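Local coordinates for multi-copper Oxidase CueO (Ochrobactrum, PDB 6EVG), which oxidises lignin model compounds and lignosulfonate as a laccase-like multicopper oxidase, probably passing the electrons through its copper centres to dioxygen, at residues P211-P216 / H297-V302; E339-N344 / T429-H434; V399-A404 / L493-V498. All blocks are in the same frame, centred on the assembly; numbering follows the deposited sequence.

Contact 1: residues P211-P216 / H297-V302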
ATOM      1  N   PRO A 211       2.025  16.373  11.860  1.00 10.41           N
ATOM      2  CA  PRO A 211       3.066  17.202  11.290  1.00 10.15           C
ATOM      3  C   PRO A 211       2.505  18.368  10.478  1.00 10.56           C
ATOM      4  O   PRO A 211       1.299  18.398  10.162  1.00 10.93           O
ATOM      5  CB  PRO A 211       3.803  16.241  10.355  1.00 10.71           C
ATOM      6  CG  PRO A 211       2.723  15.272   9.913  1.00 10.34           C
ATOM      7  CD  PRO A 211       1.828  15.119  11.118  1.00 10.13           C
ATOM      8  N   GLU A 212       3.419  19.293  10.140  1.00 11.54           N
ATOM      9  CA  GLU A 212       3.078  20.429   9.301  1.00 11.78           C
ATOM     10  C   GLU A 212       4.024  20.443   8.103  1.00 12.34           C
ATOM     11  O   GLU A 212       5.257  20.352   8.254  1.00 13.84           O
ATOM     12  CB  GLU A 212       3.210  21.721  10.080  1.00 14.61           C
ATOM     13  CG  GLU A 212       2.695  22.955   9.395  1.00 18.38           C
ATOM     14  CD  GLU A 212       2.531  24.132  10.373  1.00 24.75           C
ATOM     15  OE1 GLU A 212       1.597  24.071  11.221  1.00 29.80           O
ATOM     16  OE2 GLU A 212       3.357  25.046  10.303  1.00 29.95           O
ATOM     17  N   ALA A 213       3.462  20.556   6.905  1.00 11.80           N
ATOM     18  CA  ALA A 213       4.201  20.679   5.657  1.00 12.13           C
ATOM     19  C   ALA A 213       4.112  22.097   5.141  1.00 11.81           C
ATOM     20  O   ALA A 213       3.025  22.661   5.086  1.00 15.22           O
ATOM     21  CB  ALA A 213       3.707  19.732   4.595  1.00 12.98           C
ATOM     22  N   ARG A 214       5.223  22.650   4.694  1.00 12.28           N
ATOM     23  CA  ARG A 214       5.249  23.928   3.961  1.00 12.56           C
ATOM     24  C   ARG A 214       5.237  23.655   2.488  1.00 12.62           C
ATOM     25  O   ARG A 214       6.003  22.800   2.029  1.00 18.06           O
ATOM     26  CB  ARG A 214       6.472  24.764   4.401  1.00 16.16           C
ATOM     27  CG  ARG A 214       6.479  25.066   5.897  1.00 21.34           C
ATOM     28  CD  ARG A 214       7.604  25.974   6.322  1.00 28.42           C
ATOM     29  NE  ARG A 214       7.328  27.353   5.939  1.00 38.35           N
ATOM     30  CZ  ARG A 214       6.474  28.171   6.575  1.00 43.26           C
ATOM     31  NH1 ARG A 214       5.819  27.768   7.676  1.00 50.04           N
ATOM     32  NH2 ARG A 214       6.266  29.401   6.102  1.00 47.69           N
ATOM     33  N   VAL A 215       4.383  24.372   1.747  1.00 11.51           N
ATOM     34  CA  VAL A 215       4.236  24.113   0.316  1.00 11.08           C
ATOM     35  C   VAL A 215       4.268  25.430  -0.443  1.00 11.46           C
ATOM     36  O   VAL A 215       3.906  26.494   0.115  1.00 12.35           O
ATOM     37  CB  VAL A 215       2.937  23.342  -0.005  1.00 12.82           C
ATOM     38  CG1 VAL A 215       3.043  21.887   0.467  1.00 14.05           C
ATOM     39  CG2 VAL A 215       1.713  24.033   0.567  1.00 14.23           C
ATOM     40  N   PRO A 216       4.677  25.412  -1.715  1.00 11.10           N
ATOM     41  CA  PRO A 216       4.545  26.599  -2.561  1.00 11.72           C
ATOM     42  C   PRO A 216       3.084  26.919  -2.858  1.00 11.76           C
ATOM     43  O   PRO A 216       2.220  26.041  -2.787  1.00 11.50           O
ATOM     44  CB  PRO A 216       5.324  26.214  -3.824  1.00 12.85           C
ATOM     45  CG  PRO A 216       5.151  24.696  -3.858  1.00 14.42           C
ATOM     46  CD  PRO A 216       5.164  24.244  -2.468  1.00 11.80           C
ATOM     47  N   HIS A 297      -7.870  14.938  12.741  1.00 10.77           N
ATOM     48  CA  HIS A 297      -6.755  15.652  12.129  1.00 10.81           C
ATOM     49  C   HIS A 297      -5.623  14.668  11.739  1.00 10.51           C
ATOM     50  O   HIS A 297      -5.191  13.845  12.565  1.00 12.10           O
ATOM     51  CB  HIS A 297      -6.201  16.654  13.124  1.00 11.57           C
ATOM     52  CG  HIS A 297      -5.132  17.528  12.575  1.00 11.71           C
ATOM     53  ND1 HIS A 297      -5.389  18.623  11.788  1.00 13.62           N
ATOM     54  CD2 HIS A 297      -3.787  17.457  12.717  1.00 11.66           C
ATOM     55  CE1 HIS A 297      -4.222  19.179  11.469  1.00 12.22           C
ATOM     56  NE2 HIS A 297      -3.241  18.502  12.028  1.00 12.27           N
ATOM     57  N   LEU A 298      -5.145  14.793  10.505  1.00  9.59           N
ATOM     58  CA  LEU A 298      -3.931  14.120  10.064  1.00  9.15           C
ATOM     59  C   LEU A 298      -2.708  15.017  10.077  1.00  8.92           C
ATOM     60  O   LEU A 298      -1.681  14.680  10.638  1.00  9.90           O
ATOM     61  CB  LEU A 298      -4.111  13.494   8.677  1.00  9.07           C
ATOM     62  CG  LEU A 298      -4.943  12.193   8.674  1.00 10.56           C
ATOM     63  CD1 LEU A 298      -5.423  11.873   7.281  1.00 10.96           C
ATOM     64  CD2 LEU A 298      -4.054  11.030   9.158  1.00 12.73           C
ATOM     65  N   MET A 299      -2.787  16.170   9.378  1.00  9.28           N
ATOM     66  CA  MET A 299      -1.650  17.054   9.232  1.00  9.18           C
ATOM     67  C   MET A 299      -2.107  18.409   8.723  1.00  9.36           C
ATOM     68  O   MET A 299      -3.282  18.548   8.327  1.00 10.06           O
ATOM     69  CB  MET A 299      -0.602  16.460   8.270  1.00  9.08           C
ATOM     70  CG  MET A 299      -1.103  16.310   6.859  1.00  9.92           C
ATOM     71  SD  MET A 299       0.148  15.781   5.682  1.00 10.28           S
ATOM     72  CE  MET A 299       1.205  17.190   5.626  1.00 12.30           C
ATOM     73  N   ARG A 300      -1.210  19.377   8.763  1.00  9.58           N
ATOM     74  CA  ARG A 300      -1.493  20.725   8.274  1.00 10.15           C
ATOM     75  C   ARG A 300      -0.572  21.092   7.134  1.00 10.41           C
ATOM     76  O   ARG A 300       0.596  20.746   7.184  1.00 11.75           O
ATOM     77  CB  ARG A 300      -1.357  21.718   9.442  1.00 11.60           C
ATOM     78  CG  ARG A 300      -1.723  23.179   9.042  1.00 13.46           C
ATOM     79  CD  ARG A 300      -1.904  24.017  10.271  1.00 16.65           C
ATOM     80  NE  ARG A 300      -2.409  25.345  10.044  1.00 24.10           N
ATOM     81  CZ  ARG A 300      -3.681  25.737   9.797  1.00 28.63           C
ATOM     82  NH1 ARG A 300      -4.646  24.879   9.551  1.00 33.66           N
ATOM     83  NH2 ARG A 300      -3.964  27.047   9.728  1.00 35.29           N
ATOM     84  N   PHE A 301      -1.098  21.813   6.156  1.00 10.12           N
ATOM     85  CA  PHE A 301      -0.316  22.419   5.075  1.00 10.32           C
ATOM     86  C   PHE A 301      -0.354  23.937   5.273  1.00 11.03           C
ATOM     87  O   PHE A 301      -1.429  24.531   5.433  1.00 12.68           O
ATOM     88  CB  PHE A 301      -0.942  22.107   3.714  1.00 10.44           C
ATOM     89  CG  PHE A 301      -0.876  20.677   3.348  1.00 10.37           C
ATOM     90  CD1 PHE A 301       0.264  20.161   2.744  1.00 11.13           C
ATOM     91  CD2 PHE A 301      -1.912  19.817   3.583  1.00 11.03           C
ATOM     92  CE1 PHE A 301       0.332  18.854   2.374  1.00 12.27           C
ATOM     93  CE2 PHE A 301      -1.817  18.444   3.239  1.00 13.09           C
ATOM     94  CZ  PHE A 301      -0.692  17.997   2.620  1.00 12.25           C
ATOM     95  N   VAL A 302       0.811  24.563   5.222  1.00 11.61           N
ATOM     96  CA  VAL A 302       0.966  26.000   5.271  1.00 12.83           C
ATOM     97  C   VAL A 302       1.717  26.454   4.009  1.00 12.34           C
ATOM     98  O   VAL A 302       2.638  25.814   3.604  1.00 14.47           O
ATOM     99  CB  VAL A 302       1.668  26.438   6.537  1.00 14.99           C
ATOM    100  CG1 VAL A 302       0.905  26.063   7.799  1.00 16.95           C
ATOM    101  CG2 VAL A 302       3.080  26.010   6.600  1.00 22.01           C
TER
HETATM  102  O   HOH W   1      -0.628  19.552  12.195  1.00 16.76           O
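Pro211 to Val215 runs parallel to Met299 to Val302, and four main-chain hydrogen bonds join the two. The first runs from Arg300 N to Pro211 O (3.0 Å) and the last from Val215 N to Val302 O (2.9 Å), with the bonds of Ala213 in between. Pro211 O also accepts from a water that touches NE2 of His297.

Glu212 rises from the sheet on the same face as Arg300 and Val302. Its CB sits 4.0 Å from Arg300 O. CG lies opposite the backbone N (chi1 -171°), which sends the chain up past Val302, whose CG1 is 3.9 Å from Glu212 CG. Further out, Glu212 CD comes within 3.6 Å of the same Val302 methyl, and OE2 rests against both valine methyls. Glu212 OE1 instead leans on the Arg300 chain, 3.6 Å from Arg300 CD. Although the two side chains run side by side, their flat groups are turned 59° apart, and OE1 stays 4.4 Å from Arg300 NE, too far for a salt bridge; that guanidinium pairs with Asp283.

The other face is apolar: Ala213 CB meets Met299 CE at 3.7 Å, and this methyl also sits over one face of the Phe301 ring, toward its rim. Val215 CG1 approaches the same ring at its edge.

Strand 212-215 is the outermost of five strands counted in its sheet, with Leu23 bonding to Glu212's backbone; the sheet suits the family's cupredoxin-like domains. Backbone bonds and apolar packing therefore hold this strand pair, with the Glu212 charge adding at most a diffuse attraction to Arg300.

Contact 2: residues E339-N344 / T429-H434. With CU (copper (II) ion), chain B.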
ATOM      1  N   GLU A 339     -14.738 -14.424   7.323  1.00 12.08           N
ATOM      2  CA  GLU A 339     -14.268 -14.078   8.644  1.00 12.50           C
ATOM      3  C   GLU A 339     -14.529 -15.210   9.656  1.00 12.72           C
ATOM      4  O   GLU A 339     -14.022 -15.135  10.760  1.00 14.24           O
ATOM      5  CB  GLU A 339     -14.954 -12.814   9.146  1.00 14.82           C
ATOM      6  CG  GLU A 339     -14.635 -11.607   8.286  1.00 15.75           C
ATOM      7  CD  GLU A 339     -15.509 -10.351   8.562  1.00 15.71           C
ATOM      8  OE1 GLU A 339     -15.717 -10.048   9.758  1.00 17.98           O
ATOM      9  OE2 GLU A 339     -15.956  -9.658   7.539  1.00 18.46           O
ATOM     10  N   ARG A 340     -15.311 -16.232   9.300  1.00 13.69           N
ATOM     11  CA  ARG A 340     -15.629 -17.361  10.174  1.00 15.39           C
ATOM     12  C   ARG A 340     -16.064 -16.885  11.550  1.00 15.75           C
ATOM     13  O   ARG A 340     -15.621 -17.362  12.577  1.00 18.14           O
ATOM     14  CB  ARG A 340     -14.449 -18.355  10.269  1.00 16.56           C
ATOM     15  CG  ARG A 340     -14.101 -18.950   8.897  1.00 19.02           C
ATOM     16  CD  ARG A 340     -12.971 -19.979   8.970  1.00 22.33           C
ATOM     17  NE  ARG A 340     -13.305 -21.174   9.721  1.00 27.05           N
ATOM     18  CZ  ARG A 340     -13.058 -21.401  11.026  1.00 30.61           C
ATOM     19  NH1 ARG A 340     -12.468 -20.497  11.842  1.00 30.46           N
ATOM     20  NH2 ARG A 340     -13.414 -22.582  11.530  1.00 35.97           N
ATOM     21  N   MET A 341     -16.961 -15.889  11.563  1.00 15.95           N
ATOM     22  CA  MET A 341     -17.297 -15.251  12.802  1.00 17.52           C
ATOM     23  C   MET A 341     -17.936 -16.186  13.785  1.00 17.17           C
ATOM     24  O   MET A 341     -17.627 -16.094  14.946  1.00 21.81           O
ATOM     25  CB  MET A 341     -18.189 -14.034  12.570  1.00 19.56           C
ATOM     26  CG  MET A 341     -18.342 -13.187  13.827  1.00 25.20           C
ATOM     27  SD  MET A 341     -19.074 -11.568  13.528  1.00 33.02           S
ATOM     28  CE  MET A 341     -17.797 -10.783  12.553  1.00 32.42           C
ATOM     29  N   ALA A 342     -18.838 -17.055  13.354  1.00 17.58           N
ATOM     30  CA  ALA A 342     -19.494 -17.944  14.303  1.00 20.75           C
ATOM     31  C   ALA A 342     -18.480 -18.827  15.002  1.00 22.98           C
ATOM     32  O   ALA A 342     -18.578 -19.047  16.234  1.00 29.58           O
ATOM     33  CB  ALA A 342     -20.572 -18.749  13.595  1.00 22.29           C
ATOM     34  N   GLU A 343     -17.455 -19.282  14.264  1.00 25.86           N
ATOM     35  CA  GLU A 343     -16.469 -20.177  14.889  1.00 25.79           C
ATOM     36  C   GLU A 343     -15.509 -19.378  15.774  1.00 22.53           C
ATOM     37  O   GLU A 343     -15.147 -19.807  16.850  1.00 26.76           O
ATOM     38  CB  GLU A 343     -15.789 -20.988  13.773  1.00 29.21           C
ATOM     39  CG  GLU A 343     -16.710 -22.046  13.094  1.00 33.92           C
ATOM     40  CD  GLU A 343     -17.273 -23.262  13.957  1.00 36.60           C
ATOM     41  OE1 GLU A 343     -16.682 -23.675  14.993  1.00 44.45           O
ATOM     42  OE2 GLU A 343     -18.334 -23.883  13.586  1.00 41.08           O
ATOM     43  N   ASN A 344     -15.044 -18.207  15.313  1.00 22.73           N
ATOM     44  CA  ASN A 344     -14.153 -17.369  16.103  1.00 23.82           C
ATOM     45  C   ASN A 344     -14.838 -16.731  17.326  1.00 24.25           C
ATOM     46  O   ASN A 344     -14.187 -16.567  18.350  1.00 25.87           O
ATOM     47  CB  ASN A 344     -13.527 -16.296  15.219  1.00 21.07           C
ATOM     48  CG  ASN A 344     -12.578 -16.879  14.184  1.00 20.24           C
ATOM     49  OD1 ASN A 344     -11.837 -17.845  14.460  1.00 21.01           O
ATOM     50  ND2 ASN A 344     -12.582 -16.289  13.013  1.00 20.02           N
ATOM     51  N   THR A 429     -17.843  -9.644   0.306  1.00 11.74           N
ATOM     52  CA  THR A 429     -17.670  -9.517   1.757  1.00 12.55           C
ATOM     53  C   THR A 429     -19.046  -9.602   2.438  1.00 13.66           C
ATOM     54  O   THR A 429     -20.079  -9.449   1.812  1.00 17.18           O
ATOM     55  CB  THR A 429     -16.976  -8.201   2.144  1.00 12.05           C
ATOM     56  OG1 THR A 429     -17.831  -7.096   1.805  1.00 14.52           O
ATOM     57  CG2 THR A 429     -15.677  -8.023   1.404  1.00 12.87           C
ATOM     58  N   LYS A 430     -19.019  -9.742   3.746  1.00 13.79           N
ATOM     59  CA  LYS A 430     -20.230  -9.818   4.569  1.00 15.86           C
ATOM     60  C   LYS A 430     -20.185  -8.824   5.738  1.00 16.14           C
ATOM     61  O   LYS A 430     -20.747  -7.749   5.681  1.00 18.89           O
ATOM     62  CB  LYS A 430     -20.394 -11.261   5.108  1.00 17.96           C
ATOM     63  CG  LYS A 430     -21.576 -11.531   6.011  1.00 20.54           C
ATOM     64  CD  LYS A 430     -21.600 -12.963   6.540  1.00 23.06           C
ATOM     65  CE  LYS A 430     -22.815 -13.176   7.449  1.00 26.61           C
ATOM     66  NZ  LYS A 430     -22.632 -14.354   8.326  1.00 33.99           N
ATOM     67  N   GLU A 431     -19.452  -9.125   6.793  1.00 16.77           N
ATOM     68  CA  GLU A 431     -19.556  -8.314   8.031  1.00 17.27           C
ATOM     69  C   GLU A 431     -18.872  -6.976   7.962  1.00 17.17           C
ATOM     70  O   GLU A 431     -19.353  -6.015   8.575  1.00 19.25           O
ATOM     71  CB  GLU A 431     -19.056  -9.047   9.258  1.00 18.92           C
ATOM     72  CG  GLU A 431     -19.860 -10.292   9.643  1.00 20.62           C
ATOM     73  CD  GLU A 431     -19.268 -11.576   9.063  1.00 21.71           C
ATOM     74  OE1 GLU A 431     -18.495 -11.522   8.063  1.00 22.80           O
ATOM     75  OE2 GLU A 431     -19.623 -12.650   9.593  1.00 24.10           O
ATOM     76  N   MET A 432     -17.773  -6.882   7.240  1.00 16.82           N
ATOM     77  CA  MET A 432     -16.970  -5.632   7.124  1.00 15.47           C
ATOM     78  C   MET A 432     -16.326  -5.587   5.754  1.00 13.87           C
ATOM     79  O   MET A 432     -16.244  -6.625   5.084  1.00 14.31           O
ATOM     80  CB  MET A 432     -15.931  -5.513   8.227  1.00 15.88           C
ATOM     81  CG  MET A 432     -14.806  -6.563   8.160  1.00 16.45           C
ATOM     82  SD  MET A 432     -13.562  -6.385   9.456  1.00 17.06           S
ATOM     83  CE  MET A 432     -12.520  -5.070   8.878  1.00 19.85           C
ATOM     84  N   PRO A 433     -15.837  -4.418   5.329  1.00 13.80           N
ATOM     85  CA  PRO A 433     -15.090  -4.339   4.078  1.00 12.53           C
ATOM     86  C   PRO A 433     -13.681  -4.944   4.232  1.00 10.99           C
ATOM     87  O   PRO A 433     -13.168  -4.979   5.356  1.00 11.75           O
ATOM     88  CB  PRO A 433     -14.981  -2.845   3.834  1.00 16.23           C
ATOM     89  CG  PRO A 433     -15.602  -2.138   4.949  1.00 18.26           C
ATOM     90  CD  PRO A 433     -15.992  -3.105   5.969  1.00 15.97           C
ATOM     91  N   HIS A 434     -13.127  -5.389   3.111  1.00 10.16           N
ATOM     92  CA  HIS A 434     -11.760  -5.969   3.127  1.00 10.36           C
ATOM     93  C   HIS A 434     -10.981  -5.460   1.955  1.00  9.69           C
ATOM     94  O   HIS A 434     -11.467  -5.482   0.824  1.00  9.98           O
ATOM     95  CB  HIS A 434     -11.795  -7.511   3.050  1.00 11.11           C
ATOM     96  CG  HIS A 434     -12.487  -8.169   4.207  1.00 11.46           C
ATOM     97  ND1 HIS A 434     -11.821  -8.697   5.301  1.00 12.58           N
ATOM     98  CD2 HIS A 434     -13.821  -8.368   4.441  1.00 12.41           C
ATOM     99  CE1 HIS A 434     -12.710  -9.170   6.144  1.00 12.87           C
ATOM    100  NE2 HIS A 434     -13.922  -8.972   5.665  1.00 13.63           N
TER
HETATM  101 CU    CU B 601      -9.916  -8.750   5.876  1.00 12.62          CU
HETATM  102  O   HOH W   2     -16.649 -10.597   4.997  1.00 16.92           O
HETATM  103  O   HOH W   3     -17.390 -13.387   6.462  1.00 17.58           O
HETATM  104  O   HOH W   4     -18.683 -15.018   9.357  1.00 21.17           O
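Glu339 and Glu431 mark the nearest backbone approach, their CA atoms still 7.8 Å apart; the turn into helix 341-348 and the 429-434 loop meet through side chains, waters and a few backbone N-H groups. The Glu339 chain, extended beyond CG, carries OE2 to the edge of the His434 ring, where NE2 donates to it at 2.8 Å with an N-H...O angle of 158°. The oxygen lies almost in the ring plane, yet the histidine meets it from above the carboxylate plane, 46° out. A weak bond from Met432 N (3.3 Å) and a water also held by Lys430 N add to the grip on Glu339 OE2. On its far edge, His434 binds copper through ND1 at 2.0 Å; with Cys490 and His495 this is the type 1 site of multicopper oxidases, and Glu339 is a second-shell group whose bond, together with the metal bond, should limit rotation of the ring. Glu431 runs alongside Glu339, head to tail with it, bringing its OE1 within 3.2 Å of Glu339 OE2, a pair of acceptors that is close but not hydrogen-bonded. One water joins Glu431 OE1 to Glu339 N, while another donates to Glu431 OE2 (2.6 Å) and accepts from Met341 N. The Met341 chain bends at its last torsion, setting CE 3.6 Å from Glu431 CG.

Contact 3: residues V399-A404 / L493-V498. With CU (copper (II) ion), chain B.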
ATOM      1  N   VAL A 399      -7.737 -18.430  16.133  1.00 15.23           N
ATOM      2  CA  VAL A 399      -8.584 -17.727  15.196  1.00 14.58           C
ATOM      3  C   VAL A 399      -8.191 -18.144  13.795  1.00 14.08           C
ATOM      4  O   VAL A 399      -6.983 -18.203  13.469  1.00 15.54           O
ATOM      5  CB  VAL A 399      -8.366 -16.187  15.370  1.00 14.91           C
ATOM      6  CG1 VAL A 399      -9.068 -15.408  14.295  1.00 16.86           C
ATOM      7  CG2 VAL A 399      -8.749 -15.728  16.772  1.00 15.91           C
ATOM      8  N   GLU A 400      -9.157 -18.375  12.924  1.00 14.78           N
ATOM      9  CA  GLU A 400      -8.917 -18.730  11.539  1.00 15.08           C
ATOM     10  C   GLU A 400      -9.875 -17.991  10.637  1.00 13.52           C
ATOM     11  O   GLU A 400     -11.055 -17.817  10.983  1.00 16.33           O
ATOM     12  CB  GLU A 400      -9.019 -20.243  11.288  1.00 17.62           C
ATOM     13  CG  GLU A 400      -8.091 -21.148  12.132  1.00 20.46           C
ATOM     14  CD  GLU A 400      -8.294 -22.643  11.857  1.00 32.20           C
ATOM     15  OE1 GLU A 400      -9.246 -23.041  11.173  1.00 37.11           O
ATOM     16  OE2 GLU A 400      -7.552 -23.453  12.407  1.00 36.88           O
ATOM     17  N   MET A 401      -9.416 -17.607   9.457  1.00 12.22           N
ATOM     18  CA  MET A 401     -10.232 -17.014   8.405  1.00 11.38           C
ATOM     19  C   MET A 401      -9.770 -17.595   7.084  1.00 10.89           C
ATOM     20  O   MET A 401      -8.741 -18.321   6.999  1.00 11.94           O
ATOM     21  CB  MET A 401     -10.079 -15.484   8.425  1.00 11.46           C
ATOM     22  CG  MET A 401     -10.593 -14.872   9.657  1.00 12.52           C
ATOM     23  SD  MET A 401     -10.495 -13.065   9.583  1.00 12.50           S
ATOM     24  CE  MET A 401     -11.013 -12.670  11.193  1.00 14.66           C
ATOM     25  N   ALA A 402     -10.449 -17.266   6.018  1.00 10.78           N
ATOM     26  CA  ALA A 402     -10.135 -17.801   4.696  1.00 10.64           C
ATOM     27  C   ALA A 402     -10.532 -16.830   3.621  1.00 10.40           C
ATOM     28  O   ALA A 402     -11.497 -16.053   3.761  1.00 13.27           O
ATOM     29  CB  ALA A 402     -10.848 -19.135   4.434  1.00 12.46           C
ATOM     30  N   ILE A 403      -9.824 -16.875   2.502  1.00  9.81           N
ATOM     31  CA  ILE A 403     -10.211 -16.250   1.253  1.00  9.96           C
ATOM     32  C   ILE A 403     -10.565 -17.255   0.147  1.00 10.48           C
ATOM     33  O   ILE A 403     -11.403 -16.986  -0.717  1.00 11.06           O
ATOM     34  CB  ILE A 403      -9.174 -15.189   0.750  1.00 10.35           C
ATOM     35  CG1 ILE A 403      -9.755 -14.260  -0.323  1.00 12.03           C
ATOM     36  CG2 ILE A 403      -7.876 -15.806   0.291  1.00  9.89           C
ATOM     37  CD1 ILE A 403      -8.860 -13.064  -0.603  1.00 14.05           C
ATOM     38  N   ALA A 404      -9.899 -18.416   0.168  1.00 10.65           N
ATOM     39  CA  ALA A 404     -10.105 -19.463  -0.832  1.00 11.40           C
ATOM     40  C   ALA A 404     -10.723 -20.717  -0.255  1.00 13.00           C
ATOM     41  O   ALA A 404     -10.254 -21.857  -0.504  1.00 15.98           O
ATOM     42  CB  ALA A 404      -8.828 -19.761  -1.577  1.00 13.13           C
ATOM     43  N   LEU A 493      -3.882  -6.734   8.098  1.00  8.28           N
ATOM     44  CA  LEU A 493      -2.763  -7.648   8.342  1.00  8.69           C
ATOM     45  C   LEU A 493      -3.123  -8.725   9.352  1.00  9.06           C
ATOM     46  O   LEU A 493      -2.611  -9.871   9.262  1.00  9.90           O
ATOM     47  CB  LEU A 493      -1.535  -6.863   8.767  1.00 10.20           C
ATOM     48  CG  LEU A 493      -1.065  -5.827   7.745  1.00 10.00           C
ATOM     49  CD1 LEU A 493       0.228  -5.192   8.242  1.00 10.79           C
ATOM     50  CD2 LEU A 493      -0.862  -6.454   6.378  1.00 10.62           C
ATOM     51  N   GLU A 494      -3.982  -8.420  10.321  1.00  8.59           N
ATOM     52  CA  GLU A 494      -4.469  -9.443  11.243  1.00  8.98           C
ATOM     53  C   GLU A 494      -5.203 -10.565  10.505  1.00  9.56           C
ATOM     54  O   GLU A 494      -5.042 -11.761  10.833  1.00 10.53           O
ATOM     55  CB  GLU A 494      -5.380  -8.814  12.285  1.00  9.60           C
ATOM     56  CG  GLU A 494      -4.655  -7.944  13.276  1.00  9.65           C
ATOM     57  CD  GLU A 494      -4.037  -6.678  12.703  1.00  8.79           C
ATOM     58  OE1 GLU A 494      -4.743  -5.981  11.924  1.00  9.68           O
ATOM     59  OE2 GLU A 494      -2.882  -6.373  13.074  1.00  9.26           O
ATOM     60  N   HIS A 495      -5.992 -10.202   9.498  1.00  9.13           N
ATOM     61  CA  HIS A 495      -6.799 -11.192   8.744  1.00  9.54           C
ATOM     62  C   HIS A 495      -5.848 -12.078   7.946  1.00  9.37           C
ATOM     63  O   HIS A 495      -6.029 -13.301   7.908  1.00  9.85           O
ATOM     64  CB  HIS A 495      -7.797 -10.503   7.833  1.00 10.04           C
ATOM     65  CG  HIS A 495      -8.885  -9.821   8.568  1.00 10.31           C
ATOM     66  ND1 HIS A 495      -9.802  -9.072   7.847  1.00 12.14           N
ATOM     67  CD2 HIS A 495      -9.222  -9.785   9.882  1.00 11.15           C
ATOM     68  CE1 HIS A 495     -10.682  -8.648   8.748  1.00 12.01           C
ATOM     69  NE2 HIS A 495     -10.344  -9.035   9.975  1.00 12.82           N
ATOM     70  N   GLU A 496      -4.884 -11.475   7.251  1.00  9.63           N
ATOM     71  CA  GLU A 496      -3.895 -12.262   6.520  1.00 10.94           C
ATOM     72  C   GLU A 496      -3.164 -13.253   7.488  1.00  9.77           C
ATOM     73  O   GLU A 496      -2.979 -14.415   7.163  1.00 11.11           O
ATOM     74  CB  GLU A 496      -2.896 -11.253   5.934  1.00 15.24           C
ATOM     75  CG  GLU A 496      -1.790 -11.810   5.133  1.00 16.99           C
ATOM     76  CD  GLU A 496      -0.740 -10.718   4.874  1.00 19.63           C
ATOM     77  OE1 GLU A 496      -1.059  -9.612   4.506  1.00 19.69           O
ATOM     78  OE2 GLU A 496       0.303 -11.048   5.126  1.00 19.76           O
ATOM     79  N   ASP A 497      -2.766 -12.758   8.665  1.00  9.55           N
ATOM     80  CA  ASP A 497      -2.000 -13.572   9.615  1.00 10.08           C
ATOM     81  C   ASP A 497      -2.830 -14.749  10.165  1.00 10.17           C
ATOM     82  O   ASP A 497      -2.237 -15.772  10.490  1.00 12.24           O
ATOM     83  CB  ASP A 497      -1.467 -12.753  10.778  1.00 10.50           C
ATOM     84  CG  ASP A 497      -0.227 -11.903  10.479  1.00 10.14           C
ATOM     85  OD1 ASP A 497       0.473 -12.190   9.470  1.00 11.82           O
ATOM     86  OD2 ASP A 497       0.080 -11.036  11.319  1.00 11.22           O
ATOM     87  N   VAL A 498      -4.155 -14.646  10.228  1.00  9.81           N
ATOM     88  CA  VAL A 498      -4.983 -15.751  10.686  1.00 10.56           C
ATOM     89  C   VAL A 498      -5.553 -16.557   9.533  1.00  9.81           C
ATOM     90  O   VAL A 498      -6.397 -17.474   9.761  1.00 11.47           O
ATOM     91  CB  VAL A 498      -6.071 -15.288  11.673  1.00 11.15           C
ATOM     92  CG1 VAL A 498      -5.496 -14.691  12.907  1.00 12.33           C
ATOM     93  CG2 VAL A 498      -7.134 -14.376  11.000  1.00 11.35           C
TER
HETATM   94 CU    CU B 601      -9.916  -8.750   5.876  1.00 12.62          CU
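Met401 lies over one face of the His495 ring, its sulfur 3.9 Å from the ring centroid and 28° off the normal, a Met-aromatic contact. Of the ring atoms, CD2 is nearest, 3.5 Å from Met401 SD, and the terminal methyl reaches the same carbon. The methionine gets there with CG opposite its carbonyl carbon (chi1 -64°) and a fully extended chain from CG onward. Just behind, Met401 CG packs on Val498 CG2 at 3.7 Å.

Val498, the first residue past helix 493-497, is the hub of this tight part. Its CB sits 3.5 Å from Val399 O, and its CG1 meets Val399 CG1 at 3.9 Å. The Val498 carbonyl accepts from Met401 N (3.0 Å), though the donor stands well above the carbonyl plane, and the CA of Glu400 adds a C-H...O contact to the same oxygen.

Glu400 makes the loose side. Flanked by two packed residues, it turns its side chain away from the helix to a partly exposed position and contributes little beyond its backbone.

His495 binds copper through ND1 at 2.0 Å, while NE2 donates to Met195 O, so both ring nitrogens are held and the sulfur backs one face. A histidine on a short helix following the cysteine ligand Cys490, within an HCHxxxH sequence, is typical of the type 1 copper site of multicopper oxidases.

Overall arrangement
Contacts 2 and 3 are neighbours, with centres 10 Å apart, and they share the copper: His434 and His495 each supply one nitrogen. They also touch directly, since Arg340 and Asn344 of contact 2 probably hydrogen-bond to the Glu400 carbonyl of contact 3. Their chemistry still differs: contact 2 is partly buried, with carboxylates and waters around its histidine, whereas contact 3 is buried and mainly apolar, with a methionine against its own. Contact 1 stands apart on the far side of the chain's centre from contact 3; the nearest atoms of contact 1 and of contact 2 or contact 3 are about 17 Å apart. It is a buried strand pair relying on main-chain bonds, and is remote from this copper.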